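Local structure of amphinase-2 (Rana pipiens, 2P7S) at residues 17-22 with 26-31; 79-82 with 87-90. The protein cleaves RNA as an endonuclease of the pancreatic ribonuclease family, acts on poly(U), poly(C) and ribosomal RNA, and is toxic to cultured human carcinoma cells. All coordinates share one frame; numbering follows the deposited sequence.

Contact 1. Residues 17-22 with 26-31; sequences TSQSVA and CNRTMN. With NAG (2-acetamido-2-deoxy-beta-D-glucopyranose), chain B.
Gln19 OE1, Arg28 NH1 and Thr29 OG1 converge on one water, which ties the loop after strand 16-17 to the short helix 26-29 of this ribonuclease A-type fold. The water donates to Gln19 OE1 at 2.8 Å and accepts from Arg28 NH1 at 2.8 Å, while Thr29 OG1 lies 2.7 Å from it. No direct hydrogen bond joins the two segments: Gln19 OE1 stands 3.6 Å from Arg28 NH1, at the edge of the guanidinium near its plane, and the amide and guanidinium planes are turned 54° apart. Gln19 NE2 passes Thr29 OG1 at 3.7 Å, the two side chains running in opposite directions. The glutamine reaches the water because its chain is extended beyond CG (chi2 174°), whereas Arg28 bends at chi3 (-64°) to bring its NH1 back to the same point; NH1 also bonds to the backbone O of Asp23, a second grip that should limit its swing. Thr29 is buried beside Phe24, Tyr35 and Phe47.

The loop has its own brace, an ST turn in which Gln19 N donates to Thr17 OG1, and Gln19 O accepts a hydrogen bond from His49 ND1. On the helix, Asn27 is N-glycosylated, its ND2 joined covalently to C1 of the N-acetylglucosamine. Past the sugar-bearing residue, Asn31 ND2 reaches back to Asn27 O at 2.8 Å, the acceptor lying close to the amide plane of Asn31.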
loop_
_atom_site.group_PDB
_atom_site.type_symbol
_atom_site.label_atom_id
_atom_site.label_comp_id
_atom_site.label_asym_id
_atom_site.label_seq_id
_atom_site.Cartn_x
_atom_site.Cartn_y
_atom_site.Cartn_z
ATOM N N THR A 17 4.069 -5.105 2.215
ATOM C CA THR A 17 5.392 -5.472 2.684
ATOM C C THR A 17 5.375 -6.512 3.794
ATOM O O THR A 17 4.498 -6.503 4.668
ATOM C CB THR A 17 6.187 -4.235 3.184
ATOM O OG1 THR A 17 7.508 -4.653 3.555
ATOM C CG2 THR A 17 5.514 -3.598 4.390
ATOM N N SER A 18 6.350 -7.420 3.743
ATOM C CA SER A 18 6.479 -8.461 4.755
ATOM C C SER A 18 7.431 -7.976 5.857
ATOM O O SER A 18 7.650 -8.665 6.853
ATOM C CB SER A 18 7.026 -9.748 4.129
ATOM O OG SER A 18 8.332 -9.552 3.608
ATOM N N GLN A 19 7.990 -6.784 5.674
ATOM C CA GLN A 19 8.917 -6.210 6.655
ATOM C C GLN A 19 8.168 -5.712 7.885
ATOM O O GLN A 19 6.987 -5.391 7.816
ATOM C CB GLN A 19 9.675 -5.021 6.058
ATOM C CG GLN A 19 10.537 -5.300 4.837
ATOM C CD GLN A 19 11.108 -4.008 4.254
ATOM O OE1 GLN A 19 11.872 -3.312 4.913
ATOM N NE2 GLN A 19 10.722 -3.677 3.022
ATOM N N SER A 20 8.861 -5.639 9.014
ATOM C CA SER A 20 8.239 -5.140 10.232
ATOM C C SER A 20 8.311 -3.611 10.168
ATOM O O SER A 20 9.087 -3.055 9.390
ATOM C CB SER A 20 9.006 -5.628 11.461
ATOM O OG SER A 20 10.287 -5.020 11.536
ATOM N N VAL A 21 7.500 -2.944 10.983
ATOM C CA VAL A 21 7.477 -1.485 11.043
ATOM C C VAL A 21 8.853 -0.940 11.434
ATOM O O VAL A 21 9.300 0.089 10.927
ATOM C CB VAL A 21 6.441 -1.010 12.080
ATOM C CG1 VAL A 21 6.526 0.490 12.267
ATOM C CG2 VAL A 21 5.050 -1.414 11.630
ATOM N N ALA A 22 9.527 -1.648 12.332
ATOM C CA ALA A 22 10.845 -1.232 12.800
ATOM C C ALA A 22 11.951 -1.425 11.766
ATOM O O ALA A 22 12.867 -0.607 11.666
ATOM C CB ALA A 22 11.187 -1.986 14.068
ATOM N N CYS A 26 11.964 3.861 4.705
ATOM C CA CYS A 26 11.491 4.575 3.529
ATOM C C CYS A 26 12.615 4.935 2.558
ATOM O O CYS A 26 12.461 4.808 1.343
ATOM C CB CYS A 26 10.776 5.858 3.948
ATOM S SG CYS A 26 9.126 5.613 4.684
ATOM N N ASN A 27 13.741 5.400 3.088
ATOM C CA ASN A 27 14.853 5.793 2.227
ATOM C C ASN A 27 15.363 4.651 1.375
ATOM O O ASN A 27 15.876 4.868 0.277
ATOM C CB ASN A 27 15.987 6.378 3.065
ATOM C CG ASN A 27 15.533 7.551 3.881
ATOM O OD1 ASN A 27 14.720 8.349 3.410
ATOM N ND2 ASN A 27 16.045 7.669 5.102
ATOM N N ARG A 28 15.206 3.434 1.876
ATOM C CA ARG A 28 15.637 2.243 1.156
ATOM C C ARG A 28 14.607 1.789 0.120
ATOM O O ARG A 28 14.897 1.707 -1.070
ATOM C CB ARG A 28 15.879 1.091 2.139
ATOM C CG ARG A 28 16.178 -0.248 1.465
ATOM C CD ARG A 28 15.931 -1.433 2.401
ATOM N NE ARG A 28 16.822 -1.446 3.564
ATOM C CZ ARG A 28 16.408 -1.571 4.826
ATOM N NH1 ARG A 28 15.115 -1.691 5.097
ATOM N NH2 ARG A 28 17.287 -1.589 5.820
ATOM N N THR A 29 13.395 1.509 0.588
ATOM C CA THR A 29 12.337 0.997 -0.273
ATOM C C THR A 29 11.756 1.966 -1.302
ATOM O O THR A 29 11.453 1.557 -2.425
ATOM C CB THR A 29 11.212 0.398 0.588
ATOM O OG1 THR A 29 11.790 -0.510 1.536
ATOM C CG2 THR A 29 10.220 -0.361 -0.280
ATOM N N MET A 30 11.596 3.237 -0.938
ATOM C CA MET A 30 11.079 4.216 -1.894
ATOM C C MET A 30 12.071 4.365 -3.051
ATOM O O MET A 30 11.725 4.858 -4.127
ATOM C CB MET A 30 10.868 5.583 -1.228
ATOM C CG MET A 30 9.673 5.669 -0.276
ATOM S SD MET A 30 8.081 5.260 -1.051
ATOM C CE MET A 30 7.738 6.752 -1.987
ATOM N N ASN A 31 13.311 3.940 -2.825
ATOM C CA ASN A 31 14.339 4.034 -3.859
ATOM C C ASN A 31 14.798 2.662 -4.332
ATOM O O ASN A 31 15.843 2.526 -4.973
ATOM C CB ASN A 31 15.535 4.833 -3.335
ATOM C CG ASN A 31 15.176 6.269 -3.031
ATOM O OD1 ASN A 31 14.771 7.015 -3.922
ATOM N ND2 ASN A 31 15.307 6.665 -1.765
HETATM C C1 NAG B . 15.521 8.670 6.012
HETATM C C2 NAG B . 15.745 8.222 7.463
HETATM C C3 NAG B . 15.220 9.296 8.419
HETATM C C4 NAG B . 15.912 10.621 8.105
HETATM C C5 NAG B . 15.630 10.989 6.642
HETATM C C6 NAG B . 16.273 12.301 6.210
HETATM C C7 NAG B . 15.618 6.032 8.466
HETATM C C8 NAG B . 14.818 4.760 8.690
HETATM N N2 NAG B . 15.061 6.965 7.701
HETATM O O3 NAG B . 15.471 8.918 9.764
HETATM O O4 NAG B . 15.423 11.650 8.986
HETATM O O5 NAG B . 16.135 9.950 5.771
HETATM O O6 NAG B . 17.688 12.234 6.299
HETATM O O7 NAG B . 16.726 6.163 8.989
HETATM O O HOH W 1 12.724 -0.808 4.027
#

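Contact 2. Residues 79-82 with 87-90; sequences CKNP and YSQS. With NAG (2-acetamido-2-deoxy-beta-D-glucopyranose), chain B.
Two backbone hydrogen bonds join Lys80 and Ser88, an antiparallel hydrogen-bonded pair: Ser88 N donates to Lys80 O at 2.8 Å and Lys80 N to Ser88 O at 3.1 Å, both nearly straight. Cys79 and Gln89 form the adjoining non-hydrogen-bonded pair. A water adds a further polar link, donating to Asn81 O at 2.7 Å and lying 2.6 Å from Ser88 OG. These segments belong to the beta hairpin of strands 74-83 and 86-101 in the ribonuclease A-type fold, close to where the chain turns.

Apolar contact centres on the Tyr87 ring. Pro82 CB sits over one face in a CH-pi contact, 3.8 Å from the centroid and 16° off the normal, and Cys79 CB touches CD2 at 4.0 Å. With CG beside its own backbone N (chi1 -55°), the ring lies alongside the neighbouring strand, Lys80 CA at its edge, in plane. Its OH bonds to Lys42 O. Replacing the tyrosine by an alanine is likely to leave Pro82 without its aromatic partner, open a gap beside Cys79 and deprive Lys42 O of its hydroxyl mate.

The sugar comes nearest at the backbone, Tyr87 O lying 3.5 Å from C5 of the N-acetylglucosamine.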
loop_
_atom_site.group_PDB
_atom_site.type_symbol
_atom_site.label_atom_id
_atom_site.label_comp_id
_atom_site.label_asym_id
_atom_site.label_seq_id
_atom_site.Cartn_x
_atom_site.Cartn_y
_atom_site.Cartn_z
ATOM N N CYS A 79 5.422 6.919 3.643
ATOM C CA CYS A 79 6.670 7.614 3.329
ATOM C C CYS A 79 6.285 8.896 2.596
ATOM O O CYS A 79 5.582 8.841 1.584
ATOM C CB CYS A 79 7.534 6.764 2.406
ATOM S SG CYS A 79 7.966 5.132 3.082
ATOM N N LYS A 80 6.754 10.042 3.079
ATOM C CA LYS A 80 6.392 11.299 2.432
ATOM C C LYS A 80 7.410 12.421 2.628
ATOM O O LYS A 80 8.441 12.247 3.290
ATOM C CB LYS A 80 5.042 11.769 2.972
ATOM C CG LYS A 80 5.080 12.131 4.451
ATOM C CD LYS A 80 3.722 12.608 4.924
ATOM C CE LYS A 80 3.780 13.122 6.349
ATOM N NZ LYS A 80 2.458 13.659 6.776
ATOM N N ASN A 81 7.096 13.570 2.036
ATOM C CA ASN A 81 7.918 14.772 2.133
ATOM C C ASN A 81 9.398 14.553 1.844
ATOM O O ASN A 81 10.264 14.931 2.641
ATOM C CB ASN A 81 7.751 15.396 3.520
ATOM C CG ASN A 81 6.298 15.675 3.851
ATOM O OD1 ASN A 81 5.436 15.620 2.972
ATOM N ND2 ASN A 81 6.017 15.978 5.113
ATOM N N PRO A 82 9.713 13.956 0.689
ATOM C CA PRO A 82 11.121 13.724 0.370
ATOM C C PRO A 82 11.912 15.011 0.143
ATOM O O PRO A 82 11.373 16.029 -0.297
ATOM C CB PRO A 82 11.045 12.874 -0.894
ATOM C CG PRO A 82 9.819 13.433 -1.579
ATOM C CD PRO A 82 8.843 13.537 -0.427
ATOM N N TYR A 87 13.090 10.568 3.052
ATOM C CA TYR A 87 11.740 10.807 3.559
ATOM C C TYR A 87 11.448 10.918 5.045
ATOM O O TYR A 87 12.240 10.511 5.892
ATOM C CB TYR A 87 10.816 9.700 3.051
ATOM C CG TYR A 87 10.786 9.486 1.561
ATOM C CD1 TYR A 87 11.892 8.978 0.879
ATOM C CD2 TYR A 87 9.631 9.768 0.834
ATOM C CE1 TYR A 87 11.841 8.757 -0.502
ATOM C CE2 TYR A 87 9.570 9.552 -0.531
ATOM C CZ TYR A 87 10.672 9.048 -1.195
ATOM O OH TYR A 87 10.586 8.836 -2.549
ATOM N N SER A 88 10.258 11.454 5.328
ATOM C CA SER A 88 9.725 11.537 6.676
ATOM C C SER A 88 8.920 10.235 6.718
ATOM O O SER A 88 8.327 9.836 5.709
ATOM C CB SER A 88 8.783 12.734 6.844
ATOM O OG SER A 88 9.523 13.935 6.972
ATOM N N GLN A 89 8.904 9.580 7.870
ATOM C CA GLN A 89 8.223 8.299 8.017
ATOM C C GLN A 89 7.250 8.323 9.185
ATOM O O GLN A 89 7.585 8.794 10.276
ATOM C CB GLN A 89 9.277 7.207 8.240
ATOM C CG GLN A 89 8.759 5.795 8.443
ATOM C CD GLN A 89 9.884 4.760 8.407
ATOM O OE1 GLN A 89 10.912 4.969 7.762
ATOM N NE2 GLN A 89 9.678 3.631 9.078
ATOM N N SER A 90 6.046 7.811 8.951
ATOM C CA SER A 90 5.036 7.754 9.996
ATOM C C SER A 90 4.328 6.410 9.917
ATOM O O SER A 90 4.130 5.862 8.837
ATOM C CB SER A 90 4.019 8.887 9.832
ATOM O OG SER A 90 3.167 8.652 8.735
HETATM C C1 NAG B . 15.521 8.670 6.012
HETATM C C2 NAG B . 15.745 8.222 7.463
HETATM C C3 NAG B . 15.220 9.296 8.419
HETATM C C4 NAG B . 15.912 10.621 8.105
HETATM C C5 NAG B . 15.630 10.989 6.642
HETATM C C6 NAG B . 16.273 12.301 6.210
HETATM C C7 NAG B . 15.618 6.032 8.466
HETATM C C8 NAG B . 14.818 4.760 8.690
HETATM N N2 NAG B . 15.061 6.965 7.701
HETATM O O3 NAG B . 15.471 8.918 9.764
HETATM O O4 NAG B . 15.423 11.650 8.986
HETATM O O5 NAG B . 16.135 9.950 5.771
HETATM O O6 NAG B . 17.688 12.234 6.299
HETATM O O7 NAG B . 16.726 6.163 8.989
HETATM O O HOH W 2 11.009 15.093 5.196
#

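Overall arrangement
Contact 1 closes before contact 2 opens along the chain, and their centres lie 11 Å apart. The first joins a loop to helix 26-29, the second two strands of the sheet, and the helix packs on that hairpin. The Cys26-Cys79 disulfide bonds them covalently; beside it Asn27 OD1 probably accepts from Tyr87 N, and Met30 CB packs on Tyr87 CE1. Both contacts touch the same N-acetylglucosamine, borne by Asn27 and lying against Tyr87, so the glycan sits where helix and hairpin meet. The side chains of Thr29 and Cys79 are each about 10 Å from that of His15, the probable catalytic proton acceptor.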